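Local coordinates for protein sensor histidine kinase PdtaS (Mycobacterium tuberculosis, PDB 2YKF) that probably senses nutrient deprivation by binding c-di-GMP, which promotes its autophosphorylation and starts PdtaR/PdtaS two-component signalling in mycobacteria, at residues Ser116-Arg119 / Val125-Leu128; Ala137-Arg140 / Leu144-Ala147; Ile184-Asp189 / Val215-Ala220; His204-Thr209 / Ala258-Arg263. All blocks are in the same frame, centred on the assembly; numbering follows the deposited sequence. Where two conformers were deposited one is given.

Contact 1 (Ser116-Arg119 / Val125-Leu128); sequences SPVR and VAVL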
loop_
_atom_site.group_PDB
_atom_site.type_symbol
_atom_site.label_atom_id
_atom_site.label_comp_id
_atom_site.label_asym_id
_atom_site.label_seq_id
_atom_site.Cartn_x
_atom_site.Cartn_y
_atom_site.Cartn_z
ATOM N N SER A 116 -5.625 -1.910 -23.745
ATOM C CA SER A 116 -4.632 -2.960 -24.020
ATOM C C SER A 116 -5.133 -4.369 -23.759
ATOM O O SER A 116 -5.927 -4.621 -22.835
ATOM C CB SER A 116 -3.330 -2.688 -23.292
ATOM O OG SER A 116 -3.565 -2.562 -21.927
ATOM N N PRO A 117 -4.631 -5.319 -24.540
ATOM C CA PRO A 117 -5.095 -6.660 -24.398
ATOM C C PRO A 117 -4.363 -7.481 -23.327
ATOM O O PRO A 117 -3.196 -7.247 -23.030
ATOM C CB PRO A 117 -4.738 -7.266 -25.755
ATOM C CG PRO A 117 -3.433 -6.560 -26.076
ATOM C CD PRO A 117 -3.698 -5.164 -25.685
ATOM N N VAL A 118 -5.057 -8.475 -22.821
ATOM C CA VAL A 118 -4.473 -9.468 -21.978
ATOM C C VAL A 118 -4.539 -10.743 -22.815
ATOM O O VAL A 118 -5.642 -11.170 -23.160
ATOM C CB VAL A 118 -5.322 -9.661 -20.718
ATOM C CG1 VAL A 118 -4.755 -10.786 -19.831
ATOM C CG2 VAL A 118 -5.405 -8.337 -19.900
ATOM N N ARG A 119 -3.378 -11.321 -23.139
ATOM C CA ARG A 119 -3.303 -12.603 -23.885
ATOM C C ARG A 119 -3.052 -13.786 -22.997
ATOM O O ARG A 119 -2.338 -13.680 -21.912
ATOM C CB ARG A 119 -2.237 -12.570 -24.960
ATOM C CG ARG A 119 -2.813 -12.220 -26.278
ATOM C CD ARG A 119 -1.794 -12.247 -27.468
ATOM N NE ARG A 119 -2.350 -11.395 -28.541
ATOM C CZ ARG A 119 -2.242 -10.058 -28.617
ATOM N NH1 ARG A 119 -1.567 -9.366 -27.695
ATOM N NH2 ARG A 119 -2.809 -9.390 -29.623
ATOM N N VAL A 125 -7.917 -12.754 -24.212
ATOM C CA VAL A 125 -8.991 -13.213 -23.304
ATOM C C VAL A 125 -9.682 -12.119 -22.508
ATOM O O VAL A 125 -10.784 -12.345 -21.946
ATOM C CB VAL A 125 -8.541 -14.368 -22.387
ATOM C CG1 VAL A 125 -8.114 -15.561 -23.214
ATOM C CG2 VAL A 125 -7.340 -13.908 -21.451
ATOM N N ALA A 126 -9.065 -10.951 -22.447
ATOM C CA ALA A 126 -9.667 -9.797 -21.810
ATOM C C ALA A 126 -8.994 -8.586 -22.336
ATOM O O ALA A 126 -7.925 -8.677 -22.935
ATOM C CB ALA A 126 -9.522 -9.852 -20.190
ATOM N N VAL A 127 -9.611 -7.436 -22.101
ATOM C CA VAL A 127 -9.010 -6.140 -22.407
ATOM C C VAL A 127 -9.070 -5.193 -21.184
ATOM O O VAL A 127 -10.083 -5.127 -20.511
ATOM C CB VAL A 127 -9.754 -5.472 -23.580
ATOM C CG1 VAL A 127 -9.191 -4.118 -23.829
ATOM C CG2 VAL A 127 -9.567 -6.348 -24.832
ATOM N N LEU A 128 -7.994 -4.477 -20.926
ATOM C CA LEU A 128 -7.917 -3.529 -19.813
ATOM C C LEU A 128 -8.162 -2.213 -20.375
ATOM O O LEU A 128 -7.586 -1.898 -21.422
ATOM C CB LEU A 128 -6.473 -3.505 -19.277
ATOM C CG LEU A 128 -5.938 -4.853 -18.729
ATOM C CD1 LEU A 128 -4.562 -4.627 -18.159
ATOM C CD2 LEU A 128 -6.842 -5.366 -17.614
#
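The carbonyl oxygen of S116 is gripped by one amide and brushed by two carbons of V127: L128 N donates to S116 O at 2.8 Å, and CA of V127 makes a CA-H...O contact of 3.5 Å with that same oxygen. Held anti to the backbone N (chi1 176°), beside its own carbonyl carbon, V127 CG1 comes to 3.4 Å from S116 O. The return bond, S116 N to L128 O, measures 3.0 Å and completes a hydrogen-bonded antiparallel pair. P117, which has no amide hydrogen, sits opposite V127 in a non-hydrogen-bonded pair, where the proline ring sacrifices no bond across this ladder. Strands 114-120 and 123-131 form a hairpin of the GAF domain sheet, and the regular pairing breaks at a classic beta bulge, V125 and A126 both facing V118. V118 N reaches A126 O at 2.9 Å from 32° outside the carbonyl plane, while V125 N meets V118 O at 3.0 Å through a bent bond of 142°. On the face shared by S116, V118, A126 and L128, V118 CG2 lies obliquely over L128 CG, 3.7 Å away; W31 and L156, from two helices, press on L128 there. P117 and V127 face the other way, against T88 of helix 83-90.

Contact 2 (Ala137-Arg140 / Leu144-Ala147); sequences ARRR and LETA. With SO4 (sulfate ion), chain B.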
loop_
_atom_site.group_PDB
_atom_site.type_symbol
_atom_site.label_atom_id
_atom_site.label_comp_id
_atom_site.label_asym_id
_atom_site.label_seq_id
_atom_site.Cartn_x
_atom_site.Cartn_y
_atom_site.Cartn_z
ATOM N N ALA A 137 -3.836 17.683 -13.685
ATOM C CA ALA A 137 -4.202 17.172 -12.351
ATOM C C ALA A 137 -3.349 15.973 -11.910
ATOM O O ALA A 137 -3.527 15.467 -10.811
ATOM C CB ALA A 137 -5.685 16.786 -12.319
ATOM N N ARG A 138 -2.465 15.481 -12.778
ATOM C CA ARG A 138 -1.750 14.246 -12.455
ATOM C C ARG A 138 -0.398 14.399 -11.767
ATOM O O ARG A 138 0.225 15.471 -11.778
ATOM C CB ARG A 138 -1.707 13.230 -13.618
ATOM C CG ARG A 138 -1.063 13.660 -14.881
ATOM C CD ARG A 138 -1.949 13.225 -16.038
ATOM N NE ARG A 138 -1.370 12.196 -16.894
ATOM C CZ ARG A 138 -1.942 11.737 -18.013
ATOM N NH1 ARG A 138 -3.125 12.197 -18.427
ATOM N NH2 ARG A 138 -1.334 10.803 -18.734
ATOM N N ARG A 139 0.007 13.307 -11.120
ATOM C CA ARG A 139 1.319 13.209 -10.497
ATOM C C ARG A 139 2.388 13.688 -11.443
ATOM O O ARG A 139 2.715 12.977 -12.401
ATOM C CB ARG A 139 1.595 11.766 -10.136
ATOM C CG ARG A 139 1.297 11.513 -8.752
ATOM C CD ARG A 139 2.516 11.632 -7.897
ATOM N NE ARG A 139 2.249 10.695 -6.857
ATOM C CZ ARG A 139 3.124 10.046 -6.120
ATOM N NH1 ARG A 139 4.452 10.216 -6.245
ATOM N NH2 ARG A 139 2.609 9.182 -5.258
ATOM N N ARG A 140 2.895 14.895 -11.170
ATOM C CA ARG A 140 3.999 15.535 -11.900
ATOM C C ARG A 140 5.201 14.597 -12.027
ATOM O O ARG A 140 5.547 13.905 -11.036
ATOM C CB ARG A 140 4.370 16.836 -11.191
ATOM C CG ARG A 140 3.148 17.766 -11.064
ATOM C CD ARG A 140 3.455 19.214 -11.469
ATOM N NE ARG A 140 3.783 20.061 -10.314
ATOM C CZ ARG A 140 2.889 20.535 -9.435
ATOM N NH1 ARG A 140 1.589 20.248 -9.554
ATOM N NH2 ARG A 140 3.295 21.303 -8.423
ATOM N N LEU A 144 10.784 9.418 -9.739
ATOM C CA LEU A 144 10.008 8.274 -9.191
ATOM C C LEU A 144 8.869 7.984 -10.124
ATOM O O LEU A 144 8.715 6.843 -10.609
ATOM C CB LEU A 144 9.464 8.584 -7.780
ATOM C CG LEU A 144 8.659 7.408 -7.162
ATOM C CD1 LEU A 144 8.831 7.469 -5.632
ATOM C CD2 LEU A 144 7.193 7.353 -7.473
ATOM N N GLU A 145 8.081 9.015 -10.439
ATOM C CA GLU A 145 6.932 8.805 -11.303
ATOM C C GLU A 145 7.320 8.334 -12.723
ATOM O O GLU A 145 6.675 7.442 -13.307
ATOM C CB GLU A 145 6.063 10.098 -11.362
ATOM C CG GLU A 145 5.567 10.563 -9.919
ATOM C CD GLU A 145 6.635 11.317 -9.001
ATOM O OE1 GLU A 145 7.830 11.560 -9.380
ATOM O OE2 GLU A 145 6.233 11.672 -7.865
ATOM N N THR A 146 8.386 8.894 -13.277
ATOM C CA THR A 146 8.901 8.319 -14.539
ATOM C C THR A 146 9.293 6.852 -14.443
ATOM O O THR A 146 8.857 6.011 -15.307
ATOM C CB THR A 146 10.085 9.152 -15.082
ATOM O OG1 THR A 146 9.640 10.496 -15.199
ATOM C CG2 THR A 146 10.480 8.669 -16.374
ATOM N N ALA A 147 10.104 6.497 -13.422
ATOM C CA ALA A 147 10.567 5.064 -13.290
ATOM C C ALA A 147 9.365 4.103 -13.119
ATOM O O ALA A 147 9.287 2.997 -13.726
ATOM C CB ALA A 147 11.514 4.944 -12.059
HETATM S S SO4 B . 4.523 7.424 -3.750
HETATM O O1 SO4 B . 5.319 8.443 -4.502
HETATM O O2 SO4 B . 5.079 6.079 -4.166
HETATM O O3 SO4 B . 4.753 7.952 -2.359
HETATM O O4 SO4 B . 3.099 7.343 -4.000
#
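R139 NH1 donates to OE2 of E145 at 2.8 Å in a salt bridge, and the same nitrogen gives a hydrogen bond of 2.6 Å to O1 of a sulfate ion, probably acquired from the crystallisation liquor; the sulfate sits too close to R139 NH2 for its exact placement to be trusted. The glutamate oxygen lies almost in the guanidinium plane but is approached on its anti side, from 29° outside the carboxylate plane, and the two planes are turned 67° apart, so one bond holds the pair and not a flat two-pronged bridge. Bends at chi2 and chi3 steer the arginine chain across E145 at about a right angle, with R139 CD 3.8 Å from E145 CG. E145 is itself folded at chi2 (78°): its CD is 3.5 Å from R140 O, so the carboxylate lies beside a carbonyl dipole, which the nearby guanidinium probably makes more tolerable. Further out, L144 CD2 lies 4.1 Å from R139 NH1. F39 packs on both R139 and E145, R139 NH2 also bonds to T63 O, and G64 and P65 of the second subunit touch R139 and E145 respectively. The arrangement is a loop-to-helix junction, an arginine after strand 123-131 bridged to a glutamate in the first turn of helix 143-161, at the dimer interface of the GAF domain.

Contact 3 (Ile184-Asp189 / Val215-Ala220); sequences IRLDVD and VNLIDA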
loop_
_atom_site.group_PDB
_atom_site.type_symbol
_atom_site.label_atom_id
_atom_site.label_comp_id
_atom_site.label_asym_id
_atom_site.label_seq_id
_atom_site.Cartn_x
_atom_site.Cartn_y
_atom_site.Cartn_z
ATOM N N ILE A 184 12.974 -0.772 -7.129
ATOM C CA ILE A 184 14.336 -0.793 -7.760
ATOM C C ILE A 184 14.196 -1.336 -9.189
ATOM O O ILE A 184 13.498 -2.335 -9.392
ATOM C CB ILE A 184 15.245 -1.769 -7.009
ATOM C CG1 ILE A 184 15.709 -1.153 -5.684
ATOM C CG2 ILE A 184 16.538 -2.129 -7.811
ATOM C CD1 ILE A 184 16.284 -2.149 -4.662
ATOM N N ARG A 185 14.795 -0.660 -10.174
ATOM C CA ARG A 185 14.813 -1.187 -11.527
ATOM C C ARG A 185 16.233 -1.686 -11.798
ATOM O O ARG A 185 17.197 -0.944 -11.596
ATOM C CB ARG A 185 14.368 -0.132 -12.540
ATOM C CG ARG A 185 14.423 -0.583 -13.994
ATOM C CD ARG A 185 13.416 -1.660 -14.276
ATOM N NE ARG A 185 13.956 -2.632 -15.226
ATOM C CZ ARG A 185 13.926 -2.491 -16.546
ATOM N NH1 ARG A 185 13.356 -1.423 -17.088
ATOM N NH2 ARG A 185 14.441 -3.431 -17.324
ATOM N N LEU A 186 16.349 -2.962 -12.208
ATOM C CA LEU A 186 17.683 -3.513 -12.578
ATOM C C LEU A 186 17.752 -3.633 -14.100
ATOM O O LEU A 186 16.796 -4.019 -14.710
ATOM C CB LEU A 186 17.884 -4.925 -12.028
ATOM C CG LEU A 186 17.909 -5.198 -10.548
ATOM C CD1 LEU A 186 18.513 -6.626 -10.341
ATOM C CD2 LEU A 186 18.769 -4.122 -9.875
ATOM N N ASP A 187 18.886 -3.305 -14.689
ATOM C CA ASP A 187 19.074 -3.521 -16.105
ATOM C C ASP A 187 19.502 -4.967 -16.348
ATOM O O ASP A 187 19.660 -5.739 -15.384
ATOM C CB ASP A 187 20.111 -2.523 -16.649
ATOM C CG ASP A 187 21.533 -2.858 -16.222
ATOM O OD1 ASP A 187 21.802 -4.004 -15.708
ATOM O OD2 ASP A 187 22.386 -1.977 -16.435
ATOM N N VAL A 188 19.713 -5.341 -17.628
ATOM C CA VAL A 188 20.065 -6.738 -17.989
ATOM C C VAL A 188 21.273 -7.293 -17.275
ATOM O O VAL A 188 21.357 -8.476 -17.068
ATOM C CB VAL A 188 20.279 -6.969 -19.530
ATOM C CG1 VAL A 188 18.946 -7.041 -20.240
ATOM C CG2 VAL A 188 21.245 -5.885 -20.147
ATOM N N ASP A 189 22.213 -6.453 -16.902
ATOM C CA ASP A 189 23.412 -6.942 -16.197
ATOM C C ASP A 189 23.251 -6.972 -14.683
ATOM O O ASP A 189 24.200 -7.246 -13.990
ATOM C CB ASP A 189 24.626 -6.064 -16.514
ATOM C CG ASP A 189 24.960 -6.050 -18.003
ATOM O OD1 ASP A 189 24.758 -7.107 -18.669
ATOM O OD2 ASP A 189 25.393 -4.975 -18.497
ATOM N N VAL A 215 25.192 0.512 -9.345
ATOM C CA VAL A 215 25.987 -0.567 -8.718
ATOM C C VAL A 215 25.282 -1.877 -9.025
ATOM O O VAL A 215 24.076 -1.903 -9.158
ATOM C CB VAL A 215 26.145 -0.382 -7.205
ATOM C CG1 VAL A 215 27.034 -1.471 -6.615
ATOM C CG2 VAL A 215 26.749 1.003 -6.878
ATOM N N ASN A 216 26.063 -2.942 -9.200
ATOM C CA ASN A 216 25.527 -4.256 -9.302
ATOM C C ASN A 216 24.768 -4.586 -7.998
ATOM O O ASN A 216 25.307 -4.440 -6.914
ATOM C CB ASN A 216 26.658 -5.273 -9.583
ATOM C CG ASN A 216 26.133 -6.663 -9.694
ATOM O OD1 ASN A 216 25.914 -7.313 -8.678
ATOM N ND2 ASN A 216 25.819 -7.104 -10.933
ATOM N N LEU A 217 23.500 -4.943 -8.132
ATOM C CA LEU A 217 22.613 -5.129 -6.959
ATOM C C LEU A 217 23.119 -6.212 -6.011
ATOM O O LEU A 217 23.315 -5.966 -4.800
ATOM C CB LEU A 217 21.174 -5.437 -7.401
ATOM C CG LEU A 217 20.252 -5.606 -6.168
ATOM C CD1 LEU A 217 19.942 -4.301 -5.484
ATOM C CD2 LEU A 217 19.012 -6.238 -6.588
ATOM N N ILE A 218 23.385 -7.413 -6.562
ATOM C CA ILE A 218 23.998 -8.478 -5.747
ATOM C C ILE A 218 25.256 -8.049 -4.985
ATOM O O ILE A 218 25.375 -8.324 -3.795
ATOM C CB ILE A 218 24.255 -9.715 -6.564
ATOM C CG1 ILE A 218 22.909 -10.283 -6.986
ATOM C CG2 ILE A 218 25.119 -10.727 -5.778
ATOM C CD1 ILE A 218 21.871 -10.399 -5.751
ATOM N N ASP A 219 26.173 -7.324 -5.641
ATOM C CA ASP A 219 27.397 -6.866 -4.950
ATOM C C ASP A 219 27.164 -5.911 -3.759
ATOM O O ASP A 219 27.900 -5.938 -2.787
ATOM C CB ASP A 219 28.362 -6.243 -5.940
ATOM C CG ASP A 219 28.904 -7.279 -6.936
ATOM O OD1 ASP A 219 28.808 -8.522 -6.633
ATOM O OD2 ASP A 219 29.397 -6.840 -8.015
ATOM N N ALA A 220 26.172 -5.023 -3.892
ATOM C CA ALA A 220 25.702 -4.160 -2.821
ATOM C C ALA A 220 24.957 -4.952 -1.734
ATOM O O ALA A 220 25.013 -4.606 -0.544
ATOM C CB ALA A 220 24.756 -3.136 -3.404
#
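L186 and L217 form the tight half of this contact, their side chains crossing at about a right angle where strand 183-186 passes the start of helix 217-221. Both methyls of L186 bear on the helix residue: CD2 lies 3.7 Å from L217 CB, and CD1 is 3.8 Å from L217 CD2. L217 holds its CG anti to the backbone N (chi1 -179°), which extends the branch toward the strand and over the sheet. I184 touches more lightly, its CD1 standing 4.3 Å from CD1 of L217. The cluster is completed by I278 of strand 272-282, which meets all three residues, by Y203 of helix 197-205, which touches I184 and L217, and by V192, which packs on both leucines.

The opposite end, near the turn after the strand, is looser and more polar. Here D189 is exposed to solvent, and N216 ND2 comes no nearer than 3.5 Å to D189 O. The other end of the asparagine amide is firmly engaged: N216 is the N-cap of helix 217-221, and its OD1 accepts D219 N at 3.0 Å in the carbonyl plane, on a lone pair, through a fairly straight bond of 160°. Within the turn, D187 OD1 receives a weak bond from D189 N (2.8 Å) and also a hydrogen bond from V191 N. Each segment thus satisfies these polar groups largely within itself or with near neighbours, which implies that burial of leucine and isoleucine side chains is probably the main force holding the helix start against the PAS-like sheet.

Contact 4 (His204-Thr209 / Ala258-Arg263); sequences HRMGLT and ATVLLR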
loop_
_atom_site.group_PDB
_atom_site.type_symbol
_atom_site.label_atom_id
_atom_site.label_comp_id
_atom_site.label_asym_id
_atom_site.label_seq_id
_atom_site.Cartn_x
_atom_site.Cartn_y
_atom_site.Cartn_z
ATOM N N HIS A 204 19.817 1.478 3.500
ATOM C CA HIS A 204 20.584 2.115 4.612
ATOM C C HIS A 204 20.340 1.439 5.966
ATOM O O HIS A 204 21.286 1.190 6.734
ATOM C CB HIS A 204 20.239 3.623 4.767
ATOM C CG HIS A 204 20.695 4.453 3.640
ATOM N ND1 HIS A 204 20.087 5.640 3.301
ATOM C CD2 HIS A 204 21.704 4.269 2.746
ATOM C CE1 HIS A 204 20.678 6.139 2.227
ATOM N NE2 HIS A 204 21.669 5.325 1.875
ATOM N N ARG A 205 19.092 1.113 6.258
ATOM C CA ARG A 205 18.795 0.437 7.524
ATOM C C ARG A 205 19.511 -0.895 7.521
ATOM O O ARG A 205 19.915 -1.374 8.585
ATOM C CB ARG A 205 17.267 0.185 7.683
ATOM C CG ARG A 205 16.418 1.470 7.870
ATOM C CD ARG A 205 17.143 2.412 9.016
ATOM N NE ARG A 205 17.015 3.599 8.306
ATOM C CZ ARG A 205 17.879 4.373 7.726
ATOM N NH1 ARG A 205 19.169 4.613 8.077
ATOM N NH2 ARG A 205 17.252 5.137 6.949
ATOM N N MET A 206 19.601 -1.533 6.324
ATOM C CA MET A 206 20.278 -2.840 6.191
ATOM C C MET A 206 21.825 -2.755 6.311
ATOM O O MET A 206 22.504 -3.789 6.338
ATOM C CB MET A 206 19.942 -3.471 4.837
ATOM C CG MET A 206 18.551 -4.101 4.658
ATOM S SD MET A 206 18.201 -4.233 2.852
ATOM C CE MET A 206 18.830 -5.877 2.696
ATOM N N GLY A 207 22.360 -1.537 6.295
ATOM C CA GLY A 207 23.792 -1.281 6.446
ATOM C C GLY A 207 24.487 -0.727 5.219
ATOM O O GLY A 207 25.689 -0.654 5.204
ATOM N N LEU A 208 23.770 -0.417 4.142
ATOM C CA LEU A 208 24.439 0.139 2.903
ATOM C C LEU A 208 24.943 1.543 3.208
ATOM O O LEU A 208 24.164 2.365 3.642
ATOM C CB LEU A 208 23.474 0.210 1.712
ATOM C CG LEU A 208 24.080 0.586 0.345
ATOM C CD1 LEU A 208 25.037 -0.504 -0.093
ATOM C CD2 LEU A 208 23.040 0.899 -0.743
ATOM N N THR A 209 26.242 1.791 3.035
ATOM C CA THR A 209 26.809 3.134 3.276
ATOM C C THR A 209 27.146 3.776 1.926
ATOM O O THR A 209 27.698 4.858 1.869
ATOM C CB THR A 209 28.117 3.050 4.114
ATOM O OG1 THR A 209 29.102 2.325 3.374
ATOM C CG2 THR A 209 27.887 2.280 5.394
ATOM N N ALA A 258 18.112 -5.028 10.478
ATOM C CA ALA A 258 16.835 -4.761 9.783
ATOM C C ALA A 258 16.274 -6.051 9.159
ATOM O O ALA A 258 16.993 -7.024 9.039
ATOM C CB ALA A 258 17.079 -3.729 8.672
ATOM N N THR A 259 14.986 -6.079 8.827
ATOM C CA THR A 259 14.365 -7.201 8.125
ATOM C C THR A 259 13.625 -6.558 6.971
ATOM O O THR A 259 12.841 -5.608 7.184
ATOM C CB THR A 259 13.337 -7.949 8.984
ATOM O OG1 THR A 259 14.005 -8.459 10.142
ATOM C CG2 THR A 259 12.670 -9.180 8.175
ATOM N N VAL A 260 13.931 -6.977 5.754
ATOM C CA VAL A 260 13.203 -6.474 4.612
ATOM C C VAL A 260 12.429 -7.603 3.914
ATOM O O VAL A 260 12.821 -8.799 3.998
ATOM C CB VAL A 260 14.099 -5.747 3.625
ATOM C CG1 VAL A 260 14.686 -4.508 4.251
ATOM C CG2 VAL A 260 15.244 -6.702 3.126
ATOM N N LEU A 261 11.333 -7.252 3.253
ATOM C CA LEU A 261 10.639 -8.216 2.394
ATOM C C LEU A 261 10.978 -7.794 0.986
ATOM O O LEU A 261 10.917 -6.621 0.676
ATOM C CB LEU A 261 9.098 -8.138 2.501
ATOM C CG LEU A 261 8.401 -8.600 3.752
ATOM C CD1 LEU A 261 6.862 -8.403 3.538
ATOM C CD2 LEU A 261 8.757 -10.047 3.915
ATOM N N LEU A 262 11.323 -8.760 0.145
ATOM C CA LEU A 262 11.704 -8.471 -1.237
ATOM C C LEU A 262 10.759 -9.217 -2.117
ATOM O O LEU A 262 10.439 -10.391 -1.823
ATOM C CB LEU A 262 13.091 -9.033 -1.556
ATOM C CG LEU A 262 14.259 -8.429 -0.831
ATOM C CD1 LEU A 262 15.507 -9.246 -1.178
ATOM C CD2 LEU A 262 14.421 -7.045 -1.280
ATOM N N ARG A 263 10.352 -8.579 -3.216
ATOM C CA ARG A 263 9.623 -9.272 -4.277
ATOM C C ARG A 263 10.275 -8.958 -5.654
ATOM O O ARG A 263 10.485 -7.778 -5.996
ATOM C CB ARG A 263 8.179 -8.836 -4.287
ATOM C CG ARG A 263 7.453 -9.551 -5.383
ATOM C CD ARG A 263 6.136 -9.025 -5.575
ATOM N NE ARG A 263 5.567 -9.579 -6.808
ATOM C CZ ARG A 263 4.413 -9.167 -7.281
ATOM N NH1 ARG A 263 3.763 -8.192 -6.631
ATOM N NH2 ARG A 263 3.923 -9.708 -8.393
#
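The Schellman motif that closes helix 197-205 brings M206 against V260 and R205 against A258, at the beginning of strand 258-269 in the PAS-like sheet. G207 leaves the helical conformation with phi at 113°, a positive value easily taken by a residue without a side chain, and its N bonds back to H204 O at 3.0 Å. Just before this turn, the chain runs so close to the strand that A258 CB lies 3.7 Å from the carbonyl oxygen R205 O and 4.0 Å from R205 CB.

The methionine and valine side chains reach toward each other tip to tip. M206 CE is 3.7 Å from V260 CG2, while the sulfur, SD, stands 3.8 Å from V260 CG1 and nearly as close to the other methyl, so that the end of the methionine spans the fork of the valine. A nearly extended chi2 (160°) carries the sulfur out to the strand, and the bend at chi3 (93°) turns CE onto CG2. A255 of the adjoining strand 250-255 also touches M206, and I280 of strand 272-282 packs on V260, which makes the surroundings apolar.

R205 contributes its aliphatic base here, but bends at chi2 and chi3 lead its charged end off to a salt bridge with D71 of the second subunit, whose carboxylate also accepts a hydrogen bond from H204 ND1. A five-stranded antiparallel sheet in strand order 2-1-5-4-3 with helices packed on it is the PAS fold, and here the end of helix 197-205 sits on that sheet.

The four contacts fall into two pairs. Contacts 1 and 2 belong to the GAF domain and come first along the chain; their centres are about 25 Å apart, and helix 143-161, which begins at contact 2, packs farther along on the hairpin of contact 1. Contacts 3 and 4 lie in the PAS-like region on one five-stranded sheet, about 15 Å apart between centres. Their segments alternate in sequence, and L208 CD1 touches A220 O at 4.1 Å. Contacts 1 and 3 stand on opposite sides of the chain centre, whereas contacts 2 and 3 approach to about 6 Å between nearest atoms, without touching. Contacts 2 and 4 both meet the second subunit, so both sensing modules take part in the dimer.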